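Local atomic coordinates of binary enterotoxin of Clostridium perfringens component a (Clostridium perfringens, PDB entry 5WTZ), a protein that probably transfers ADP-ribose from NAD+ to actin, acting as the enzymatic component of a binary enterotoxin. Residues K59-D64 / I296-M301; N134-G139 / Q213-N218; I221-W226 / T343-N348. All coordinates share one frame; numbering follows the deposited sequence. Where two conformers were deposited one is given.

Contacts 1 and 3 are buried. The touching residues of contact 2 are partly exposed, although it lies near the middle of the chain, between its two halves. Strand 295-301 ties the three together: Y298 of contact 1 bonds through its hydroxyl to N215 of contact 2, and through its backbone to T344 of contact 3. K60 of contact 1 makes salt bridges to D138 and E217, both in contact 2. Contacts 1 and 3 reach the same NAD. Their chemistry differs. Contact 1 joins an arginine to a backbone carbonyl. Contact 2 rests on two side-chain amides and a water. Contact 3 is an apolar touch of helix 220-237 on the turn after strand 341-344.

Contact 1 of 3, residues K59-D64 / I296-M301; sequences KKFALD and ITYRRM. With NAD (nicotinamide-adenine-dinucleotide), chain B.
R300 reaches from strand 295-301 to F61 of segment 59-64. Its CB lies 3.8 Å from N7N of the NAD carboxamide, and its CG passes near the same atom. The chain then bends about its CB-CG bond (chi2 -57°) and turns from the ligand to F61. At the tip, R300 NH2 donates to the backbone O of F61 at 2.9 Å, with an N-H...O angle of 155°. The oxygen lies close to the guanidinium plane. Water 1 closes a small ring: it accepts from R300 NH1 at 2.9 Å and donates to F61 O. NH2 has a second acceptor in the O of S347. R300 NH2 also sits at the edge of the F61 ring, 3.8 Å from CD1, with ring and guanidinium planes 69° apart, so this is not a stack. Further along the same ring, CE1 of F61 meets CE2 of Y298 at 3.7 Å; the two side chains cross almost at right angles. The Y298 hydroxyl bonds to N215. The neighbouring R299 leaves the strand toward the ligand, its chain extended. R299 NH1 donates to O1N of NAD at 2.9 Å, and R299 NH2 reaches O2A of NAD at 2.7 Å in a weak, bent bond. E305 holds R299 NE. R299 probably corresponds to the arginine of the R-S-E signature of such ADP-ribosyltransferases. Two adjacent arginines thus divide the work. R299 offers its charge to the pyrophosphate, while R300 is held by two carbonyls and a water, consistent with a fixed strand position beside the nicotinamide.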
loop_
_atom_site.group_PDB
_atom_site.type_symbol
_atom_site.label_atom_id
_atom_site.label_comp_id
_atom_site.label_asym_id
_atom_site.label_seq_id
_atom_site.Cartn_x
_atom_site.Cartn_y
_atom_site.Cartn_z
ATOM N N LYS A 59 -3.914 6.257 11.542
ATOM C CA LYS A 59 -2.747 6.689 12.285
ATOM C C LYS A 59 -1.561 6.948 11.365
ATOM O O LYS A 59 -0.883 7.964 11.493
ATOM C CB LYS A 59 -2.365 5.648 13.340
ATOM C CG LYS A 59 -1.220 6.075 14.241
ATOM C CD LYS A 59 -0.708 4.895 15.051
ATOM C CE LYS A 59 0.499 5.282 15.914
ATOM N NZ LYS A 59 0.197 6.453 16.775
ATOM N N LYS A 60 -1.308 6.035 10.437
ATOM C CA LYS A 60 -0.109 6.157 9.625
ATOM C C LYS A 60 -0.222 7.275 8.588
ATOM O O LYS A 60 0.795 7.807 8.151
ATOM C CB LYS A 60 0.226 4.823 8.951
ATOM C CG LYS A 60 -0.727 4.327 7.899
ATOM C CD LYS A 60 -0.367 2.872 7.624
ATOM C CE LYS A 60 -0.967 2.325 6.353
ATOM N NZ LYS A 60 -0.645 0.860 6.271
ATOM N N PHE A 61 -1.441 7.656 8.221
ATOM C CA PHE A 61 -1.605 8.767 7.275
ATOM C C PHE A 61 -1.870 10.122 7.950
ATOM O O PHE A 61 -1.977 11.145 7.274
ATOM C CB PHE A 61 -2.727 8.456 6.296
ATOM C CG PHE A 61 -2.371 7.404 5.286
ATOM C CD1 PHE A 61 -1.430 7.667 4.306
ATOM C CD2 PHE A 61 -2.970 6.150 5.329
ATOM C CE1 PHE A 61 -1.082 6.701 3.365
ATOM C CE2 PHE A 61 -2.628 5.177 4.388
ATOM C CZ PHE A 61 -1.683 5.462 3.407
ATOM N N ALA A 62 -1.977 10.130 9.276
ATOM C CA ALA A 62 -2.281 11.350 10.023
ATOM C C ALA A 62 -1.149 12.372 10.020
ATOM O O ALA A 62 0.006 12.078 9.654
ATOM C CB ALA A 62 -2.641 11.006 11.463
ATOM N N LEU A 63 -1.482 13.579 10.473
ATOM C CA LEU A 63 -0.493 14.606 10.729
ATOM C C LEU A 63 0.401 14.176 11.879
ATOM O O LEU A 63 0.038 13.294 12.651
ATOM C CB LEU A 63 -1.156 15.944 11.052
ATOM C CG LEU A 63 -1.891 16.620 9.900
ATOM C CD1 LEU A 63 -2.874 17.633 10.461
ATOM C CD2 LEU A 63 -0.880 17.296 8.987
ATOM N N ASP A 64 1.554 14.823 11.999
ATOM C CA ASP A 64 2.597 14.397 12.934
ATOM C C ASP A 64 2.198 14.380 14.404
ATOM O O ASP A 64 2.600 13.474 15.131
ATOM C CB ASP A 64 3.835 15.276 12.763
ATOM C CG ASP A 64 4.548 15.013 11.454
ATOM O OD1 ASP A 64 3.927 14.413 10.547
ATOM O OD2 ASP A 64 5.733 15.391 11.335
ATOM N N ILE A 296 8.223 2.207 -1.856
ATOM C CA ILE A 296 6.923 2.860 -1.795
ATOM C C ILE A 296 7.119 4.345 -1.450
ATOM O O ILE A 296 7.848 4.679 -0.515
ATOM C CB ILE A 296 5.998 2.197 -0.745
ATOM C CG1 ILE A 296 5.703 0.732 -1.126
ATOM C CG2 ILE A 296 4.731 3.028 -0.583
ATOM C CD1 ILE A 296 5.219 0.558 -2.588
ATOM N N THR A 297 6.491 5.244 -2.206
ATOM C CA THR A 297 6.523 6.661 -1.848
ATOM C C THR A 297 5.107 7.254 -1.937
ATOM O O THR A 297 4.205 6.620 -2.465
ATOM C CB THR A 297 7.512 7.453 -2.729
ATOM O OG1 THR A 297 7.749 8.735 -2.135
ATOM C CG2 THR A 297 7.001 7.592 -4.194
ATOM N N TYR A 298 4.924 8.461 -1.410
ATOM C CA TYR A 298 3.589 9.041 -1.196
ATOM C C TYR A 298 3.433 10.452 -1.759
ATOM O O TYR A 298 4.397 11.190 -1.905
ATOM C CB TYR A 298 3.260 9.077 0.306
ATOM C CG TYR A 298 3.297 7.726 1.003
ATOM C CD1 TYR A 298 4.496 7.225 1.535
ATOM C CD2 TYR A 298 2.144 6.955 1.129
ATOM C CE1 TYR A 298 4.531 5.986 2.174
ATOM C CE2 TYR A 298 2.163 5.717 1.766
ATOM C CZ TYR A 298 3.355 5.237 2.267
ATOM O OH TYR A 298 3.355 4.022 2.896
ATOM N N ARG A 299 2.198 10.853 -2.030
ATOM C CA ARG A 299 1.965 12.214 -2.501
ATOM C C ARG A 299 0.574 12.656 -2.080
ATOM O O ARG A 299 -0.393 11.918 -2.270
ATOM C CB ARG A 299 2.108 12.315 -4.028
ATOM C CG ARG A 299 1.872 13.735 -4.561
ATOM C CD ARG A 299 2.125 13.848 -6.078
ATOM N NE ARG A 299 1.475 15.064 -6.554
ATOM C CZ ARG A 299 1.932 16.291 -6.329
ATOM N NH1 ARG A 299 3.087 16.471 -5.680
ATOM N NH2 ARG A 299 1.251 17.350 -6.766
ATOM N N ARG A 300 0.491 13.841 -1.483
ATOM C CA ARG A 300 -0.782 14.500 -1.244
ATOM C C ARG A 300 -1.130 15.240 -2.524
ATOM O O ARG A 300 -0.488 16.234 -2.878
ATOM C CB ARG A 300 -0.680 15.422 -0.034
ATOM C CG ARG A 300 -0.225 14.678 1.237
ATOM C CD ARG A 300 -1.179 13.515 1.554
ATOM N NE ARG A 300 -0.718 12.603 2.611
ATOM C CZ ARG A 300 -1.444 12.273 3.679
ATOM N NH1 ARG A 300 -2.635 12.817 3.866
ATOM N NH2 ARG A 300 -0.977 11.428 4.586
ATOM N N MET A 301 -2.097 14.713 -3.265
ATOM C CA MET A 301 -2.391 15.207 -4.607
ATOM C C MET A 301 -3.552 16.186 -4.537
ATOM O O MET A 301 -4.467 16.010 -3.736
ATOM C CB MET A 301 -2.734 14.050 -5.563
ATOM C CG MET A 301 -1.778 12.844 -5.506
ATOM S SD MET A 301 -2.395 11.423 -6.448
ATOM C CE MET A 301 -1.968 11.894 -8.088
HETATM P PA NAD B . 2.823 20.639 -7.584
HETATM O O1A NAD B . 3.491 21.580 -8.558
HETATM O O2A NAD B . 2.921 19.156 -7.778
HETATM O O5B NAD B . 1.251 20.985 -7.482
HETATM C C5B NAD B . 0.737 22.321 -7.523
HETATM C C4B NAD B . -0.692 22.291 -8.029
HETATM O O4B NAD B . -0.675 21.791 -9.372
HETATM C C3B NAD B . -1.573 21.359 -7.202
HETATM O O3B NAD B . -2.881 21.945 -7.093
HETATM C C2B NAD B . -1.620 20.089 -8.041
HETATM O O2B NAD B . -2.831 19.349 -7.856
HETATM C C1B NAD B . -1.477 20.609 -9.467
HETATM N N9A NAD B . -0.780 19.597 -10.287
HETATM C C8A NAD B . 0.436 19.069 -10.057
HETATM N N7A NAD B . 0.748 18.153 -11.017
HETATM C C5A NAD B . -0.296 18.086 -11.851
HETATM C C6A NAD B . -0.635 17.329 -13.073
HETATM N N6A NAD B . 0.239 16.433 -13.584
HETATM N N1A NAD B . -1.847 17.545 -13.639
HETATM C C2A NAD B . -2.717 18.439 -13.138
HETATM N N3A NAD B . -2.466 19.174 -12.037
HETATM C C4A NAD B . -1.300 19.028 -11.365
HETATM O O3 NAD B . 3.414 20.994 -6.135
HETATM P PN NAD B . 2.858 20.589 -4.682
HETATM O O1N NAD B . 2.981 19.088 -4.539
HETATM O O2N NAD B . 1.538 21.291 -4.465
HETATM O O5D NAD B . 3.964 21.332 -3.781
HETATM C C5D NAD B . 5.361 21.097 -3.958
HETATM C C4D NAD B . 6.108 21.637 -2.753
HETATM O O4D NAD B . 5.900 20.768 -1.638
HETATM C C3D NAD B . 7.603 21.605 -3.005
HETATM O O3D NAD B . 8.212 22.568 -2.127
HETATM C C2D NAD B . 7.994 20.207 -2.581
HETATM O O2D NAD B . 9.360 20.147 -2.156
HETATM C C1D NAD B . 7.005 19.890 -1.457
HETATM N N1N NAD B . 6.522 18.494 -1.463
HETATM C C2N NAD B . 5.218 18.211 -1.663
HETATM C C3N NAD B . 4.773 16.884 -1.664
HETATM C C7N NAD B . 3.325 16.536 -1.876
HETATM O O7N NAD B . 2.562 17.273 -2.513
HETATM N N7N NAD B . 2.912 15.414 -1.310
HETATM C C4N NAD B . 5.661 15.839 -1.442
HETATM C C5N NAD B . 6.995 16.156 -1.241
HETATM C C6N NAD B . 7.394 17.495 -1.257
HETATM O O HOH W 1 -4.652 12.283 5.897
#

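Contact 2 of 3, residues N134-G139 / Q213-N218; sequences NFIQDG and QLNFEN
I136 and Q213 are the closest backbone pair, with CA atoms 8.4 Å apart, too far for main-chain pairing. Residues 134-136 form an edge strand of the N-terminal mixed sheet of an ADP-ribosyltransferase fold. F135 makes a backbone bond with L188 of the adjacent strand. Residues 213-218 form an irregular link from strand 201-211 to helix 220-237, and L214 makes a backbone bond with I296 of the C-terminal sheet. The contact therefore sits where the two halves of the protein meet. Q213 carries most of it. Its side chain is extended beyond CG (chi2 -165°), which brings the amide across to N134. There ND2 of N134 donates to OE1 of Q213 at 3.0 Å, with an N-H...O angle of 158°. The bond is straight at the donor, but the nitrogen stands above the carbonyl plane, not on a lone pair. The two amide planes are nearly perpendicular, 87° apart. The other branch, NE2 of Q213, lies against carbon atoms: CB of N134 at 3.5 Å and CG1 of I136 at 3.4 Å. It is not left without acceptors. Water 2 accepts from Q213 NE2 and donates to the backbone O of N134, both at 2.9 Å, and S187 OG is another partner. Both ends of the Q213 amide are thus held, which fixes its rotation. Further on, D138 and E217 come near each other. K60 makes salt bridges to both, and R361 to D138, which probably offsets their like charges. N215 OD1 bonds to the hydroxyl of Y298. On its other branch, N215 ND2 is 4.4 Å from CD1 of I136.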
loop_
_atom_site.group_PDB
_atom_site.type_symbol
_atom_site.label_atom_id
_atom_site.label_comp_id
_atom_site.label_asym_id
_atom_site.label_seq_id
_atom_site.Cartn_x
_atom_site.Cartn_y
_atom_site.Cartn_z
ATOM N N ASN A 134 2.057 -5.149 -7.030
ATOM C CA ASN A 134 2.170 -5.569 -5.642
ATOM C C ASN A 134 1.041 -4.919 -4.862
ATOM O O ASN A 134 0.962 -3.683 -4.809
ATOM C CB ASN A 134 3.525 -5.183 -5.048
ATOM C CG ASN A 134 4.692 -5.945 -5.676
ATOM O OD1 ASN A 134 4.534 -7.048 -6.195
ATOM N ND2 ASN A 134 5.873 -5.355 -5.609
ATOM N N PHE A 135 0.150 -5.743 -4.295
ATOM C CA PHE A 135 -1.033 -5.242 -3.592
ATOM C C PHE A 135 -0.755 -5.076 -2.103
ATOM O O PHE A 135 -0.677 -6.048 -1.347
ATOM C CB PHE A 135 -2.243 -6.167 -3.803
ATOM C CG PHE A 135 -2.814 -6.106 -5.203
ATOM C CD1 PHE A 135 -3.637 -5.054 -5.589
ATOM C CD2 PHE A 135 -2.491 -7.081 -6.141
ATOM C CE1 PHE A 135 -4.152 -4.987 -6.894
ATOM C CE2 PHE A 135 -3.001 -7.025 -7.445
ATOM C CZ PHE A 135 -3.834 -5.981 -7.812
ATOM N N ILE A 136 -0.596 -3.829 -1.689
ATOM C CA ILE A 136 -0.278 -3.525 -0.306
ATOM C C ILE A 136 -1.426 -3.937 0.612
ATOM O O ILE A 136 -2.588 -3.608 0.373
ATOM C CB ILE A 136 0.073 -2.004 -0.140
ATOM C CG1 ILE A 136 1.400 -1.707 -0.854
ATOM C CG2 ILE A 136 0.154 -1.623 1.333
ATOM C CD1 ILE A 136 1.742 -0.221 -0.940
ATOM N N GLN A 137 -1.095 -4.659 1.679
ATOM C CA GLN A 137 -2.100 -5.109 2.636
ATOM C C GLN A 137 -2.037 -4.311 3.939
ATOM O O GLN A 137 -1.122 -4.500 4.747
ATOM C CB GLN A 137 -1.914 -6.601 2.917
ATOM C CG GLN A 137 -1.857 -7.444 1.648
ATOM C CD GLN A 137 -3.171 -7.454 0.895
ATOM O OE1 GLN A 137 -4.232 -7.709 1.478
ATOM N NE2 GLN A 137 -3.113 -7.210 -0.404
ATOM N N ASP A 138 -3.026 -3.438 4.148
ATOM C CA ASP A 138 -3.065 -2.579 5.336
ATOM C C ASP A 138 -3.495 -3.333 6.589
ATOM O O ASP A 138 -4.323 -4.237 6.526
ATOM C CB ASP A 138 -4.002 -1.400 5.121
ATOM C CG ASP A 138 -3.497 -0.473 4.057
ATOM O OD1 ASP A 138 -2.461 0.175 4.306
ATOM O OD2 ASP A 138 -4.118 -0.417 2.986
ATOM N N GLY A 139 -2.940 -2.939 7.728
ATOM C CA GLY A 139 -3.287 -3.563 8.993
ATOM C C GLY A 139 -2.762 -4.982 9.138
ATOM O O GLY A 139 -1.916 -5.432 8.359
ATOM N N GLN A 213 7.609 -5.112 0.902
ATOM C CA GLN A 213 8.132 -3.997 0.128
ATOM C C GLN A 213 8.818 -3.000 1.049
ATOM O O GLN A 213 8.488 -2.923 2.233
ATOM C CB GLN A 213 7.013 -3.307 -0.649
ATOM C CG GLN A 213 6.269 -4.213 -1.635
ATOM C CD GLN A 213 5.440 -3.416 -2.617
ATOM O OE1 GLN A 213 5.916 -3.051 -3.701
ATOM N NE2 GLN A 213 4.188 -3.130 -2.246
ATOM N N LEU A 214 9.776 -2.253 0.510
ATOM C CA LEU A 214 10.436 -1.187 1.275
ATOM C C LEU A 214 9.471 -0.006 1.360
ATOM O O LEU A 214 9.140 0.641 0.356
ATOM C CB LEU A 214 11.764 -0.780 0.639
ATOM C CG LEU A 214 12.607 0.273 1.376
ATOM C CD1 LEU A 214 13.064 -0.221 2.732
ATOM C CD2 LEU A 214 13.797 0.706 0.538
ATOM N N ASN A 215 8.992 0.239 2.569
ATOM C CA ASN A 215 7.909 1.182 2.808
ATOM C C ASN A 215 8.096 1.743 4.208
ATOM O O ASN A 215 7.812 1.068 5.193
ATOM C CB ASN A 215 6.549 0.489 2.659
ATOM C CG ASN A 215 5.380 1.451 2.783
ATOM O OD1 ASN A 215 5.556 2.634 3.118
ATOM N ND2 ASN A 215 4.169 0.941 2.554
ATOM N N PHE A 216 8.601 2.967 4.307
ATOM C CA PHE A 216 8.972 3.506 5.613
ATOM C C PHE A 216 7.775 3.906 6.478
ATOM O O PHE A 216 7.891 3.935 7.702
ATOM C CB PHE A 216 9.917 4.697 5.427
ATOM C CG PHE A 216 11.201 4.318 4.761
ATOM C CD1 PHE A 216 12.011 3.345 5.329
ATOM C CD2 PHE A 216 11.590 4.906 3.573
ATOM C CE1 PHE A 216 13.190 2.969 4.721
ATOM C CE2 PHE A 216 12.774 4.531 2.956
ATOM C CZ PHE A 216 13.571 3.561 3.535
ATOM N N GLU A 217 6.633 4.168 5.837
ATOM C CA GLU A 217 5.423 4.690 6.501
ATOM C C GLU A 217 5.769 5.854 7.455
ATOM O O GLU A 217 5.972 6.968 6.966
ATOM C CB GLU A 217 4.650 3.552 7.207
ATOM C CG GLU A 217 4.091 2.552 6.164
ATOM C CD GLU A 217 3.064 1.568 6.705
ATOM O OE1 GLU A 217 3.064 1.296 7.916
ATOM O OE2 GLU A 217 2.263 1.067 5.898
ATOM N N ASN A 218 5.842 5.624 8.773
ATOM C CA ASN A 218 6.132 6.710 9.733
ATOM C C ASN A 218 7.569 6.689 10.260
ATOM O O ASN A 218 7.946 7.517 11.110
ATOM C CB ASN A 218 5.174 6.669 10.937
ATOM C CG ASN A 218 3.709 6.831 10.542
ATOM O OD1 ASN A 218 2.856 6.081 11.002
ATOM N ND2 ASN A 218 3.416 7.818 9.702
HETATM O O HOH W 2 2.748 -1.494 -4.146
#

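Contact 3 of 3, residues I221-W226 / T343-N348. With NAD (nicotinamide-adenine-dinucleotide), chain B.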
loop_
_atom_site.group_PDB
_atom_site.type_symbol
_atom_site.label_atom_id
_atom_site.label_comp_id
_atom_site.label_asym_id
_atom_site.label_seq_id
_atom_site.Cartn_x
_atom_site.Cartn_y
_atom_site.Cartn_z
ATOM N N ILE A 221 13.561 7.674 10.828
ATOM C CA ILE A 221 14.981 7.363 10.954
ATOM C C ILE A 221 15.433 6.467 9.813
ATOM O O ILE A 221 16.468 6.718 9.200
ATOM C CB ILE A 221 15.308 6.691 12.295
ATOM C CG1 ILE A 221 14.977 7.633 13.455
ATOM C CG2 ILE A 221 16.772 6.304 12.337
ATOM C CD1 ILE A 221 14.589 6.917 14.727
ATOM N N SER A 222 14.644 5.445 9.501
ATOM C CA SER A 222 15.007 4.546 8.415
ATOM C C SER A 222 14.928 5.256 7.075
ATOM O O SER A 222 15.749 5.013 6.189
ATOM C CB SER A 222 14.114 3.310 8.413
ATOM O OG SER A 222 14.380 2.525 9.559
ATOM N N ALA A 223 13.939 6.131 6.928
ATOM C CA ALA A 223 13.781 6.905 5.702
ATOM C C ALA A 223 14.990 7.800 5.463
ATOM O O ALA A 223 15.570 7.802 4.375
ATOM C CB ALA A 223 12.514 7.736 5.761
ATOM N N SER A 224 15.363 8.552 6.489
ATOM C CA SER A 224 16.504 9.453 6.428
ATOM C C SER A 224 17.797 8.691 6.105
ATOM O O SER A 224 18.589 9.121 5.270
ATOM C CB SER A 224 16.628 10.215 7.749
ATOM O OG SER A 224 17.827 10.963 7.803
ATOM N N GLN A 225 17.991 7.550 6.761
ATOM C CA GLN A 225 19.161 6.706 6.525
ATOM C C GLN A 225 19.243 6.177 5.096
ATOM O O GLN A 225 20.314 6.176 4.493
ATOM C CB GLN A 225 19.169 5.539 7.509
ATOM C CG GLN A 225 19.665 5.929 8.895
ATOM C CD GLN A 225 19.532 4.811 9.913
ATOM O OE1 GLN A 225 18.564 4.043 9.892
ATOM N NE2 GLN A 225 20.499 4.720 10.818
ATOM N N TRP A 226 18.116 5.713 4.569
ATOM C CA TRP A 226 18.046 5.249 3.187
ATOM C C TRP A 226 18.371 6.382 2.217
ATOM O O TRP A 226 19.188 6.220 1.304
ATOM C CB TRP A 226 16.662 4.664 2.896
ATOM C CG TRP A 226 16.553 4.044 1.531
ATOM C CD1 TRP A 226 16.818 2.745 1.194
ATOM C CD2 TRP A 226 16.148 4.696 0.325
ATOM N NE1 TRP A 226 16.606 2.553 -0.150
ATOM C CE2 TRP A 226 16.190 3.742 -0.707
ATOM C CE3 TRP A 226 15.748 6.006 0.015
ATOM C CZ2 TRP A 226 15.861 4.045 -2.021
ATOM C CZ3 TRP A 226 15.414 6.304 -1.287
ATOM C CH2 TRP A 226 15.473 5.329 -2.292
ATOM N N THR A 343 7.201 13.757 -4.339
ATOM C CA THR A 343 6.689 12.701 -3.459
ATOM C C THR A 343 7.451 12.709 -2.150
ATOM O O THR A 343 8.558 13.229 -2.072
ATOM C CB THR A 343 6.799 11.273 -4.071
ATOM O OG1 THR A 343 8.142 10.782 -3.938
ATOM C CG2 THR A 343 6.379 11.245 -5.534
ATOM N N THR A 344 6.844 12.136 -1.117
ATOM C CA THR A 344 7.490 11.993 0.172
ATOM C C THR A 344 7.458 10.521 0.563
ATOM O O THR A 344 6.427 9.857 0.451
ATOM C CB THR A 344 6.814 12.878 1.258
ATOM O OG1 THR A 344 7.423 12.637 2.529
ATOM C CG2 THR A 344 5.313 12.587 1.382
ATOM N N VAL A 345 8.587 9.996 1.028
ATOM C CA VAL A 345 8.638 8.585 1.360
ATOM C C VAL A 345 7.952 8.253 2.684
ATOM O O VAL A 345 7.864 7.073 3.054
ATOM C CB VAL A 345 10.079 8.080 1.386
ATOM C CG1 VAL A 345 10.696 8.298 0.005
ATOM C CG2 VAL A 345 10.887 8.775 2.477
ATOM N N LEU A 346 7.462 9.269 3.394
ATOM C CA LEU A 346 6.691 9.018 4.611
ATOM C C LEU A 346 5.207 9.075 4.300
ATOM O O LEU A 346 4.783 9.842 3.436
ATOM C CB LEU A 346 7.017 10.030 5.709
ATOM C CG LEU A 346 8.481 10.206 6.147
ATOM C CD1 LEU A 346 8.568 11.185 7.297
ATOM C CD2 LEU A 346 9.126 8.863 6.527
ATOM N N SER A 347 4.422 8.278 5.018
ATOM C CA SER A 347 2.976 8.281 4.864
ATOM C C SER A 347 2.339 9.428 5.657
ATOM O O SER A 347 1.158 9.730 5.445
ATOM C CB SER A 347 2.373 6.929 5.299
ATOM O OG SER A 347 2.765 6.567 6.619
ATOM N N ASN A 348 3.120 10.060 6.547
ATOM C CA ASN A 348 2.677 11.229 7.331
ATOM C C ASN A 348 1.974 12.276 6.479
ATOM O O ASN A 348 2.424 12.573 5.376
ATOM C CB ASN A 348 3.851 11.935 8.047
ATOM C CG ASN A 348 4.647 11.022 8.965
ATOM O OD1 ASN A 348 4.988 9.901 8.600
ATOM N ND2 ASN A 348 4.955 11.510 10.156
HETATM P PA NAD B . 2.823 20.639 -7.584
HETATM O O1A NAD B . 3.491 21.580 -8.558
HETATM O O2A NAD B . 2.921 19.156 -7.778
HETATM O O5B NAD B . 1.251 20.985 -7.482
HETATM C C5B NAD B . 0.737 22.321 -7.523
HETATM C C4B NAD B . -0.692 22.291 -8.029
HETATM O O4B NAD B . -0.675 21.791 -9.372
HETATM C C3B NAD B . -1.573 21.359 -7.202
HETATM O O3B NAD B . -2.881 21.945 -7.093
HETATM C C2B NAD B . -1.620 20.089 -8.041
HETATM O O2B NAD B . -2.831 19.349 -7.856
HETATM C C1B NAD B . -1.477 20.609 -9.467
HETATM N N9A NAD B . -0.780 19.597 -10.287
HETATM C C8A NAD B . 0.436 19.069 -10.057
HETATM N N7A NAD B . 0.748 18.153 -11.017
HETATM C C5A NAD B . -0.296 18.086 -11.851
HETATM C C6A NAD B . -0.635 17.329 -13.073
HETATM N N6A NAD B . 0.239 16.433 -13.584
HETATM N N1A NAD B . -1.847 17.545 -13.639
HETATM C C2A NAD B . -2.717 18.439 -13.138
HETATM N N3A NAD B . -2.466 19.174 -12.037
HETATM C C4A NAD B . -1.300 19.028 -11.365
HETATM O O3 NAD B . 3.414 20.994 -6.135
HETATM P PN NAD B . 2.858 20.589 -4.682
HETATM O O1N NAD B . 2.981 19.088 -4.539
HETATM O O2N NAD B . 1.538 21.291 -4.465
HETATM O O5D NAD B . 3.964 21.332 -3.781
HETATM C C5D NAD B . 5.361 21.097 -3.958
HETATM C C4D NAD B . 6.108 21.637 -2.753
HETATM O O4D NAD B . 5.900 20.768 -1.638
HETATM C C3D NAD B . 7.603 21.605 -3.005
HETATM O O3D NAD B . 8.212 22.568 -2.127
HETATM C C2D NAD B . 7.994 20.207 -2.581
HETATM O O2D NAD B . 9.360 20.147 -2.156
HETATM C C1D NAD B . 7.005 19.890 -1.457
HETATM N N1N NAD B . 6.522 18.494 -1.463
HETATM C C2N NAD B . 5.218 18.211 -1.663
HETATM C C3N NAD B . 4.773 16.884 -1.664
HETATM C C7N NAD B . 3.325 16.536 -1.876
HETATM O O7N NAD B . 2.562 17.273 -2.513
HETATM N N7N NAD B . 2.912 15.414 -1.310
HETATM C C4N NAD B . 5.661 15.839 -1.442
HETATM C C5N NAD B . 6.995 16.156 -1.241
HETATM C C6N NAD B . 7.394 17.495 -1.257
#
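A223 presses its single methyl group on two residues of the turn after strand 341-344. CB of A223 meets CD2 of L346 at 3.7 Å and CG2 of V345 at 3.8 Å. This is the tight part, buried and wholly apolar. The small side chain lets helix 220-237 come close: the CA atoms of A223 and V345 are 6.9 Å apart. Chi1 of V345 (-60°) sets CG1 anti to the carbonyl carbon. That leaves CG2 between N and C, and CG2 is the methyl that meets A223. The side toward W226 is looser. Its indole stays 5.3 Å or more from the turn, packs on F216 and bonds to E293 through NE1. I221 and Q225 lie on the exposed part of the helix. The turn has one internal tie, a long, weak bond from L346 N to T344 OG1, the pattern of an ST turn. On the strand side, T343 O is 3.4 Å from C5N of the nicotinamide ring, and T344 CB lies near the same ring. The helix packs on the turn that follows a Ser-Thr-Thr strand, probably the counterpart of the Ser-Thr-Ser motif beside the nicotinamide in R-S-E ADP-ribosyltransferases.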